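Local coordinates for protein beta-lactamase (Mycobacterium tuberculosis, PDB 4WHI) that is of unknown function as an isolated C-terminal domain but forms part of a mycobacterial penicillin-binding protein that is probably akin to the beta-lactamases, at residues A[15-18]-A[19-22]; A[56-59]-A[60-64]; A[87-90]-A[91-94]. All coordinates share one frame; numbering follows the deposited sequence.

Contact 1: A[15-18]-A[19-22]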
ATOM      1  N   SER A  15      -9.747   5.521  -8.096  1.00 17.18           N
ATOM      2  CA  SER A  15      -9.367   6.020  -6.786  1.00 16.90           C
ATOM      3  C   SER A  15     -10.009   7.384  -6.532  1.00 15.48           C
ATOM      4  O   SER A  15     -10.462   8.063  -7.462  1.00 17.51           O
ATOM      5  CB  SER A  15      -7.844   6.134  -6.679  1.00 17.02           C
ATOM      6  OG  SER A  15      -7.337   7.177  -7.496  1.00 20.56           O
ATOM      7  N   ARG A  16     -10.046   7.767  -5.262  1.00 15.22           N
ATOM      8  CA  ARG A  16     -10.294   9.157  -4.860  1.00 15.41           C
ATOM      9  C   ARG A  16      -9.135  10.034  -5.345  1.00 14.44           C
ATOM     10  O   ARG A  16      -8.078   9.509  -5.699  1.00 14.05           O
ATOM     11  CB  ARG A  16     -10.386   9.266  -3.329  1.00 17.44           C
ATOM     12  CG  ARG A  16     -11.645   8.675  -2.705  1.00 22.29           C
ATOM     13  CD  ARG A  16     -11.712   8.939  -1.201  1.00 28.81           C
ATOM     14  NE  ARG A  16     -13.083   9.215  -0.742  1.00 40.13           N
ATOM     15  CZ  ARG A  16     -13.620  10.426  -0.563  1.00 49.57           C
ATOM     16  NH1 ARG A  16     -12.925  11.539  -0.782  1.00 51.89           N
ATOM     17  NH2 ARG A  16     -14.879  10.529  -0.148  1.00 64.70           N
ATOM     18  N   PRO A  17      -9.319  11.370  -5.359  1.00 14.46           N
ATOM     19  CA  PRO A  17      -8.168  12.262  -5.559  1.00 13.89           C
ATOM     20  C   PRO A  17      -7.035  11.829  -4.626  1.00 13.05           C
ATOM     21  O   PRO A  17      -7.294  11.516  -3.464  1.00 13.72           O
ATOM     22  CB  PRO A  17      -8.710  13.635  -5.166  1.00 15.34           C
ATOM     23  CG  PRO A  17     -10.191  13.544  -5.350  1.00 16.19           C
ATOM     24  CD  PRO A  17     -10.567  12.114  -5.102  1.00 15.97           C
ATOM     25  N   LEU A  18      -5.805  11.780  -5.126  1.00 13.07           N
ATOM     26  CA  LEU A  18      -4.727  11.123  -4.381  1.00 12.26           C
ATOM     27  C   LEU A  18      -4.394  11.807  -3.050  1.00 12.03           C
ATOM     28  O   LEU A  18      -3.955  11.145  -2.116  1.00 12.76           O
ATOM     29  CB  LEU A  18      -3.490  10.930  -5.257  1.00 12.67           C
ATOM     30  CG  LEU A  18      -3.663   9.925  -6.403  1.00 13.42           C
ATOM     31  CD1 LEU A  18      -2.378   9.807  -7.200  1.00 14.08           C
ATOM     32  CD2 LEU A  18      -4.113   8.553  -5.908  1.00 12.44           C
ATOM     33  N   ASN A  19      -4.636  13.108  -2.943  1.00 12.19           N
ATOM     34  CA  ASN A  19      -4.424  13.805  -1.671  1.00 13.84           C
ATOM     35  C   ASN A  19      -5.182  13.151  -0.516  1.00 13.97           C
ATOM     36  O   ASN A  19      -4.740  13.214   0.626  1.00 14.72           O
ATOM     37  CB  ASN A  19      -4.820  15.283  -1.778  1.00 14.71           C
ATOM     38  CG  ASN A  19      -6.321  15.502  -1.681  1.00 16.30           C
ATOM     39  OD1 ASN A  19      -7.048  15.477  -2.681  1.00 20.77           O
ATOM     40  ND2 ASN A  19      -6.790  15.738  -0.476  1.00 13.19           N
ATOM     41  N   ASP A  20      -6.330  12.542  -0.814  1.00 13.93           N
ATOM     42  CA  ASP A  20      -7.168  11.944   0.234  1.00 16.16           C
ATOM     43  C   ASP A  20      -6.468  10.845   1.021  1.00 15.40           C
ATOM     44  O   ASP A  20      -6.790  10.626   2.186  1.00 18.17           O
ATOM     45  CB  ASP A  20      -8.469  11.387  -0.350  1.00 17.55           C
ATOM     46  CG  ASP A  20      -9.506  12.454  -0.590  1.00 23.93           C
ATOM     47  OD1 ASP A  20      -9.329  13.608  -0.129  1.00 26.91           O
ATOM     48  OD2 ASP A  20     -10.518  12.128  -1.242  1.00 28.75           O
ATOM     49  N   TYR A  21      -5.515  10.165   0.385  1.00 13.67           N
ATOM     50  CA  TYR A  21      -4.816   9.038   1.014  1.00 13.25           C
ATOM     51  C   TYR A  21      -3.583   9.439   1.821  1.00 11.89           C
ATOM     52  O   TYR A  21      -3.083   8.655   2.645  1.00 12.27           O
ATOM     53  CB  TYR A  21      -4.420   8.027  -0.051  1.00 13.33           C
ATOM     54  CG  TYR A  21      -5.580   7.545  -0.899  1.00 14.12           C
ATOM     55  CD1 TYR A  21      -6.527   6.671  -0.387  1.00 15.43           C
ATOM     56  CD2 TYR A  21      -5.723   7.964  -2.221  1.00 13.98           C
ATOM     57  CE1 TYR A  21      -7.584   6.220  -1.166  1.00 15.55           C
ATOM     58  CE2 TYR A  21      -6.775   7.517  -3.006  1.00 13.84           C
ATOM     59  CZ  TYR A  21      -7.699   6.647  -2.477  1.00 14.59           C
ATOM     60  OH  TYR A  21      -8.740   6.205  -3.260  1.00 15.94           O
ATOM     61  N   VAL A  22      -3.086  10.645   1.586  1.00 12.54           N
ATOM     62  CA  VAL A  22      -1.833  11.104   2.188  1.00 12.98           C
ATOM     63  C   VAL A  22      -1.984  11.287   3.706  1.00 12.28           C
ATOM     64  O   VAL A  22      -3.017  11.752   4.192  1.00 13.80           O
ATOM     65  CB  VAL A  22      -1.352  12.393   1.481  1.00 13.81           C
ATOM     66  CG1 VAL A  22      -0.192  13.051   2.206  1.00 14.89           C
ATOM     67  CG2 VAL A  22      -0.964  12.075   0.040  1.00 13.09           C
TER

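Contact 2: A[56-59]-A[60-64]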
ATOM      1  N   THR A  56       0.708   1.254  -6.345  1.00 11.77           N
ATOM      2  CA  THR A  56       0.068   1.199  -7.646  1.00 12.23           C
ATOM      3  C   THR A  56      -1.416   0.940  -7.430  1.00 12.45           C
ATOM      4  O   THR A  56      -1.788   0.057  -6.677  1.00 12.47           O
ATOM      5  CB  THR A  56       0.694   0.088  -8.506  1.00 13.62           C
ATOM      6  OG1 THR A  56       2.058   0.425  -8.773  1.00 15.58           O
ATOM      7  CG2 THR A  56      -0.040  -0.073  -9.834  1.00 14.91           C
ATOM      8  N   HIS A  57      -2.267   1.718  -8.086  1.00 13.46           N
ATOM      9  CA  HIS A  57      -3.697   1.522  -7.946  1.00 13.21           C
ATOM     10  C   HIS A  57      -4.128   0.116  -8.367  1.00 14.00           C
ATOM     11  O   HIS A  57      -3.659  -0.409  -9.376  1.00 16.74           O
ATOM     12  CB  HIS A  57      -4.475   2.573  -8.721  1.00 14.32           C
ATOM     13  CG  HIS A  57      -5.930   2.555  -8.409  1.00 15.74           C
ATOM     14  ND1 HIS A  57      -6.889   2.273  -9.353  1.00 16.98           N
ATOM     15  CD2 HIS A  57      -6.588   2.724  -7.237  1.00 16.55           C
ATOM     16  CE1 HIS A  57      -8.080   2.296  -8.783  1.00 17.64           C
ATOM     17  NE2 HIS A  57      -7.925   2.569  -7.500  1.00 17.96           N
ATOM     18  N   TRP A  58      -5.009  -0.482  -7.566  1.00 14.60           N
ATOM     19  CA  TRP A  58      -5.562  -1.809  -7.818  1.00 15.08           C
ATOM     20  C   TRP A  58      -7.052  -1.704  -8.173  1.00 14.42           C
ATOM     21  O   TRP A  58      -7.449  -2.020  -9.292  1.00 16.46           O
ATOM     22  CB  TRP A  58      -5.337  -2.704  -6.597  1.00 15.84           C
ATOM     23  CG  TRP A  58      -5.904  -4.095  -6.682  1.00 17.10           C
ATOM     24  CD1 TRP A  58      -7.084  -4.531  -6.156  1.00 18.87           C
ATOM     25  CD2 TRP A  58      -5.288  -5.242  -7.290  1.00 18.47           C
ATOM     26  NE1 TRP A  58      -7.255  -5.872  -6.417  1.00 22.85           N
ATOM     27  CE2 TRP A  58      -6.166  -6.335  -7.103  1.00 21.23           C
ATOM     28  CE3 TRP A  58      -4.086  -5.449  -7.972  1.00 21.00           C
ATOM     29  CZ2 TRP A  58      -5.880  -7.617  -7.580  1.00 23.45           C
ATOM     30  CZ3 TRP A  58      -3.799  -6.730  -8.447  1.00 23.55           C
ATOM     31  CH2 TRP A  58      -4.696  -7.795  -8.246  1.00 24.55           C
ATOM     32  N   ASP A  59      -7.869  -1.248  -7.230  1.00 14.39           N
ATOM     33  CA  ASP A  59      -9.317  -1.144  -7.444  1.00 14.80           C
ATOM     34  C   ASP A  59      -9.899  -0.310  -6.315  1.00 14.64           C
ATOM     35  O   ASP A  59      -9.679  -0.619  -5.143  1.00 14.70           O
ATOM     36  CB  ASP A  59      -9.945  -2.546  -7.437  1.00 16.53           C
ATOM     37  CG  ASP A  59     -11.306  -2.604  -8.119  1.00 19.93           C
ATOM     38  OD1 ASP A  59     -11.980  -1.563  -8.272  1.00 20.06           O
ATOM     39  OD2 ASP A  59     -11.701  -3.726  -8.501  1.00 24.08           O
ATOM     40  N   GLY A  60     -10.628   0.746  -6.661  1.00 15.68           N
ATOM     41  CA  GLY A  60     -11.300   1.566  -5.666  1.00 15.94           C
ATOM     42  C   GLY A  60     -10.274   2.228  -4.772  1.00 15.12           C
ATOM     43  O   GLY A  60      -9.392   2.919  -5.260  1.00 15.17           O
ATOM     44  N   ASP A  61     -10.377   1.991  -3.469  1.00 14.68           N
ATOM     45  CA  ASP A  61      -9.437   2.558  -2.499  1.00 14.79           C
ATOM     46  C   ASP A  61      -8.314   1.578  -2.132  1.00 13.52           C
ATOM     47  O   ASP A  61      -7.617   1.773  -1.139  1.00 12.92           O
ATOM     48  CB  ASP A  61     -10.181   2.991  -1.236  1.00 16.87           C
ATOM     49  CG  ASP A  61     -11.180   4.095  -1.499  1.00 19.30           C
ATOM     50  OD1 ASP A  61     -10.867   5.047  -2.249  1.00 19.50           O
ATOM     51  OD2 ASP A  61     -12.291   4.004  -0.951  1.00 23.99           O
ATOM     52  N   THR A  62      -8.148   0.531  -2.934  1.00 12.90           N
ATOM     53  CA  THR A  62      -7.096  -0.449  -2.720  1.00 12.59           C
ATOM     54  C   THR A  62      -5.963  -0.223  -3.717  1.00 11.66           C
ATOM     55  O   THR A  62      -6.197  -0.031  -4.905  1.00 11.41           O
ATOM     56  CB  THR A  62      -7.646  -1.886  -2.838  1.00 14.18           C
ATOM     57  OG1 THR A  62      -8.650  -2.088  -1.834  1.00 17.37           O
ATOM     58  CG2 THR A  62      -6.536  -2.928  -2.648  1.00 14.80           C
ATOM     59  N   PHE A  63      -4.741  -0.222  -3.190  1.00 11.80           N
ATOM     60  CA  PHE A  63      -3.512  -0.117  -3.950  1.00 10.36           C
ATOM     61  C   PHE A  63      -2.666  -1.353  -3.656  1.00 10.90           C
ATOM     62  O   PHE A  63      -2.974  -2.138  -2.748  1.00 11.80           O
ATOM     63  CB  PHE A  63      -2.743   1.145  -3.527  1.00 10.68           C
ATOM     64  CG  PHE A  63      -3.434   2.429  -3.889  1.00 11.63           C
ATOM     65  CD1 PHE A  63      -4.524   2.879  -3.151  1.00 12.63           C
ATOM     66  CD2 PHE A  63      -2.995   3.197  -4.966  1.00 12.45           C
ATOM     67  CE1 PHE A  63      -5.163   4.061  -3.485  1.00 13.03           C
ATOM     68  CE2 PHE A  63      -3.639   4.388  -5.299  1.00 13.15           C
ATOM     69  CZ  PHE A  63      -4.721   4.811  -4.557  1.00 13.12           C
ATOM     70  N   THR A  64      -1.602  -1.537  -4.425  1.00 11.72           N
ATOM     71  CA  THR A  64      -0.642  -2.587  -4.126  1.00 12.99           C
ATOM     72  C   THR A  64       0.774  -2.047  -4.134  1.00 12.99           C
ATOM     73  O   THR A  64       1.062  -0.990  -4.714  1.00 11.48           O
ATOM     74  CB  THR A  64      -0.725  -3.765  -5.120  1.00 13.85           C
ATOM     75  OG1 THR A  64      -0.453  -3.295  -6.438  1.00 15.56           O
ATOM     76  CG2 THR A  64      -2.101  -4.471  -5.075  1.00 14.76           C
TER
HETATM   77  O   HOH W   1       3.566  -0.781  -6.876  1.00 16.12           O
HETATM   78  O   HOH W   2      -1.995  -2.888  -8.553  1.00 21.02           O

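Contact 3: A[87-90]-A[91-94]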
ATOM      1  N   LEU A  87      -5.671   2.512   7.242  1.00 14.69           N
ATOM      2  CA  LEU A  87      -4.954   1.826   6.191  1.00 13.94           C
ATOM      3  C   LEU A  87      -4.695   0.408   6.686  1.00 13.89           C
ATOM      4  O   LEU A  87      -4.111   0.229   7.746  1.00 14.97           O
ATOM      5  CB  LEU A  87      -3.634   2.538   5.924  1.00 13.73           C
ATOM      6  CG  LEU A  87      -2.611   1.829   5.039  1.00 13.28           C
ATOM      7  CD1 LEU A  87      -3.191   1.525   3.664  1.00 14.13           C
ATOM      8  CD2 LEU A  87      -1.370   2.689   4.924  1.00 14.41           C
ATOM      9  N   ASN A  88      -5.144  -0.587   5.927  1.00 13.37           N
ATOM     10  CA  ASN A  88      -4.880  -1.981   6.249  1.00 14.71           C
ATOM     11  C   ASN A  88      -3.849  -2.528   5.285  1.00 14.62           C
ATOM     12  O   ASN A  88      -4.052  -2.498   4.072  1.00 14.15           O
ATOM     13  CB  ASN A  88      -6.155  -2.824   6.174  1.00 16.75           C
ATOM     14  CG  ASN A  88      -5.908  -4.280   6.531  1.00 20.01           C
ATOM     15  OD1 ASN A  88      -5.528  -5.077   5.680  1.00 22.79           O
ATOM     16  ND2 ASN A  88      -6.113  -4.629   7.795  1.00 22.55           N
ATOM     17  N   LEU A  89      -2.744  -3.007   5.839  1.00 15.17           N
ATOM     18  CA  LEU A  89      -1.678  -3.633   5.072  1.00 15.32           C
ATOM     19  C   LEU A  89      -1.724  -5.131   5.323  1.00 17.29           C
ATOM     20  O   LEU A  89      -1.380  -5.600   6.415  1.00 17.89           O
ATOM     21  CB  LEU A  89      -0.328  -3.081   5.513  1.00 14.01           C
ATOM     22  CG  LEU A  89      -0.108  -1.583   5.336  1.00 12.71           C
ATOM     23  CD1 LEU A  89       1.310  -1.250   5.765  1.00 13.44           C
ATOM     24  CD2 LEU A  89      -0.362  -1.147   3.897  1.00 12.53           C
ATOM     25  N   GLU A  90      -2.153  -5.886   4.319  1.00 18.68           N
ATOM     26  CA  GLU A  90      -2.305  -7.328   4.494  1.00 20.68           C
ATOM     27  C   GLU A  90      -1.004  -8.015   4.922  1.00 20.53           C
ATOM     28  O   GLU A  90      -1.040  -8.963   5.708  1.00 21.33           O
ATOM     29  CB  GLU A  90      -2.910  -7.987   3.253  1.00 25.05           C
ATOM     30  CG  GLU A  90      -2.098  -7.853   1.980  1.00 27.65           C
ATOM     31  CD  GLU A  90      -2.506  -8.848   0.898  1.00 30.87           C
ATOM     32  OE1 GLU A  90      -3.238  -9.816   1.191  1.00 41.55           O
ATOM     33  OE2 GLU A  90      -2.088  -8.664  -0.258  1.00 27.06           O
ATOM     34  N   TYR A  91       0.138  -7.515   4.444  1.00 18.19           N
ATOM     35  CA  TYR A  91       1.438  -8.079   4.813  1.00 18.00           C
ATOM     36  C   TYR A  91       1.634  -8.152   6.329  1.00 19.79           C
ATOM     37  O   TYR A  91       2.257  -9.096   6.836  1.00 19.26           O
ATOM     38  CB  TYR A  91       2.587  -7.267   4.203  1.00 18.59           C
ATOM     39  CG  TYR A  91       3.944  -7.901   4.420  1.00 20.45           C
ATOM     40  CD1 TYR A  91       4.382  -8.942   3.610  1.00 21.53           C
ATOM     41  CD2 TYR A  91       4.781  -7.470   5.447  1.00 21.77           C
ATOM     42  CE1 TYR A  91       5.616  -9.536   3.811  1.00 25.06           C
ATOM     43  CE2 TYR A  91       6.019  -8.056   5.656  1.00 24.16           C
ATOM     44  CZ  TYR A  91       6.432  -9.090   4.838  1.00 24.14           C
ATOM     45  OH  TYR A  91       7.662  -9.673   5.032  1.00 25.62           O
ATOM     46  N   TYR A  92       1.103  -7.155   7.035  1.00 18.79           N
ATOM     47  CA  TYR A  92       1.324  -6.993   8.471  1.00 18.89           C
ATOM     48  C   TYR A  92       0.128  -7.392   9.326  1.00 19.45           C
ATOM     49  O   TYR A  92       0.107  -7.102  10.527  1.00 21.83           O
ATOM     50  CB  TYR A  92       1.656  -5.535   8.773  1.00 18.79           C
ATOM     51  CG  TYR A  92       2.988  -5.096   8.245  1.00 19.99           C
ATOM     52  CD1 TYR A  92       4.165  -5.451   8.897  1.00 21.09           C
ATOM     53  CD2 TYR A  92       3.078  -4.322   7.107  1.00 23.59           C
ATOM     54  CE1 TYR A  92       5.397  -5.044   8.416  1.00 25.15           C
ATOM     55  CE2 TYR A  92       4.303  -3.912   6.614  1.00 27.66           C
ATOM     56  CZ  TYR A  92       5.459  -4.274   7.275  1.00 27.13           C
ATOM     57  OH  TYR A  92       6.672  -3.861   6.783  1.00 34.50           O
ATOM     58  N   ASP A  93      -0.855  -8.059   8.732  1.00 19.98           N
ATOM     59  CA  ASP A  93      -2.135  -8.264   9.405  1.00 22.99           C
ATOM     60  C   ASP A  93      -2.397  -9.714   9.826  1.00 24.13           C
ATOM     61  O   ASP A  93      -3.537 -10.067  10.135  1.00 23.53           O
ATOM     62  CB  ASP A  93      -3.274  -7.770   8.503  1.00 24.74           C
ATOM     63  CG  ASP A  93      -4.497  -7.301   9.289  1.00 24.02           C
ATOM     64  OD1 ASP A  93      -4.349  -6.880  10.454  1.00 26.77           O
ATOM     65  OD2 ASP A  93      -5.612  -7.333   8.735  1.00 25.35           O
ATOM     66  N   ALA A  94      -1.347 -10.534   9.879  1.00 23.27           N
ATOM     67  CA  ALA A  94      -1.494 -11.960  10.193  1.00 26.20           C
ATOM     68  C   ALA A  94      -2.115 -12.196  11.579  1.00 24.96           C
ATOM     69  O   ALA A  94      -2.904 -13.130  11.761  1.00 26.65           O
ATOM     70  CB  ALA A  94      -0.150 -12.665  10.084  1.00 26.43           C
TER
HETATM   71  O   HOH W   3      -5.598  -7.839   5.860  1.00 35.76           O

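Contact 1: A[15-18]-A[19-22]
The hydroxyl of Y21 is gripped from two directions: the backbone N of R16 gives it a hydrogen bond, N to OH 2.9 Å at 150°, and the carboxylate of D61, on the turn of the 60-64 segment, holds it as well. The stretch 15-22 is a run of overlapping turns that leads into the edge strand 23-25. Two backbone bonds from i+3 back to i run from D20 N to P17 O (3.0 Å) and from Y21 N to L18 O (3.1 Å), and a third, from V22 N to N19 O, follows. Because CG of Y21 stands beside its own backbone N, with chi1 at -55°, the ring reaches back along the chain as far as S15, whose CB lies 3.5 Å from Y21 OH. At the surface, R16 and D20 form a short salt bridge, NH1 to OD2 2.5 Å. The oxygen lies in the plane of the guanidinium, yet NH1 meets it from above the carboxylate plane, the two flat groups being turned 49° from each other. The R16 chain gets there by a bend at chi3, and its CD also rests against the same OD2. Inward, L18 and Y21 pack on L42 of strand 41-46, and the Y21 ring meets F63 edge-to-face. The L18 side chain reaches the Y21 ring with one methyl, CD2, 4.1 Å from Y21 CD2.

Contact 2: A[56-59]-A[60-64]
The imidazole of H57 points its edge at the face of F63: CD2 sits above the phenyl plane, offset toward the rim and 3.9 Å from F63 CZ, with the planes at 71°, a T-shaped pair. One face of the imidazole lies over the backbone N of D59, and at its rim NE2 donates in the ring plane to G60 O, 2.7 Å away. With CG anti to the H57 backbone N (chi1 -170°), the ring leans forward along the chain, toward the turn, to reach that carbonyl. The H57 side chain also touches S15. W58 points to the other side of the hairpin, where its CE3 touches T64 CG2 at 3.6 Å and its CD1 lies near T62 CG2; K79 makes a cation-pi contact with the indole. A water at the edge of the indole joins H57 O to T64 OG1. In the backbone, T56 and T64 exchange two nearly straight bonds, T56 N to T64 O and T64 N to T56 O, both 2.8 Å. T62 O then takes two donors, W58 N at 2.9 Å and D59 N at 3.1 Å, and T62 N returns to D59 O. Doubling two residues against one is a classic beta bulge, here set beside a type II' turn with G60 at positive phi: a tight two-residue antiparallel hairpin.

Contact 3: A[87-90]-A[91-94]
At the end of strand 86-89 the chain curls into a short 3-10 turn, with Y92 N bonded to L89 O (3.0 Å) and D93 N to E90 O (3.2 Å). That curl carries D93 back against the strand it has just left. The N88 amide, CG anti to its own N (chi1 -179°), crosses the D93 side chain at about a right angle and sends ND2 to D93 OD2 over 2.9 Å in an almost perfectly straight bond, 177°. The acceptor lies in the amide plane of N88, whereas the amide nitrogen comes down on OD2 from well above the carboxylate plane, the two planes being 75° apart. One water closes a ring by donating both to N88 OD1 (2.8 Å) and to D93 OD2 (2.9 Å), so this oxygen has two donors here. Further along the chain, G98 N bonds D93 OD1 and T99 OG1 bonds N88 ND2, which extends the polar cluster to the loop and strand that follow. On the buried side, L89 and Y92 run alongside each other: L89 CD1 lies 3.8 Å from Y92 CD2, and L89 CB sits at the edge of the ring. The Y91 ring turns an edge to one face of Y92, with Y91 CD2 3.6 Å above the ring plane and over its centre. L46 of strand 41-46 touches both L89 and Y92, while E90 OE2 turns to K79 N. The arrangement is a strand ending in a 3-10 turn, its exit pinned by an asparagine-aspartate bond, within an antiparallel meander, ahead of the last strand, 99-101.

In the fold
Along the chain the three contacts follow in series within one antiparallel sheet whose strands lie side by side in sequence order, a meander. Contact 1 leads into its first strand, 23-25; contact 2 is the hairpin of 51-59 and 62-66 in the middle; contact 3 is the exit of strand 86-89, next to the last strand. The centres of contacts 1 and 2 lie about 11 Å apart and the two touch, R16 CG resting 3.7 Å from D61 OD1, so the N-terminal turns are fastened to the hairpin. Contact 3 touches neither: its centre is about 14 Å from contact 2 and about 19 Å from contact 1, across the centre of the chain.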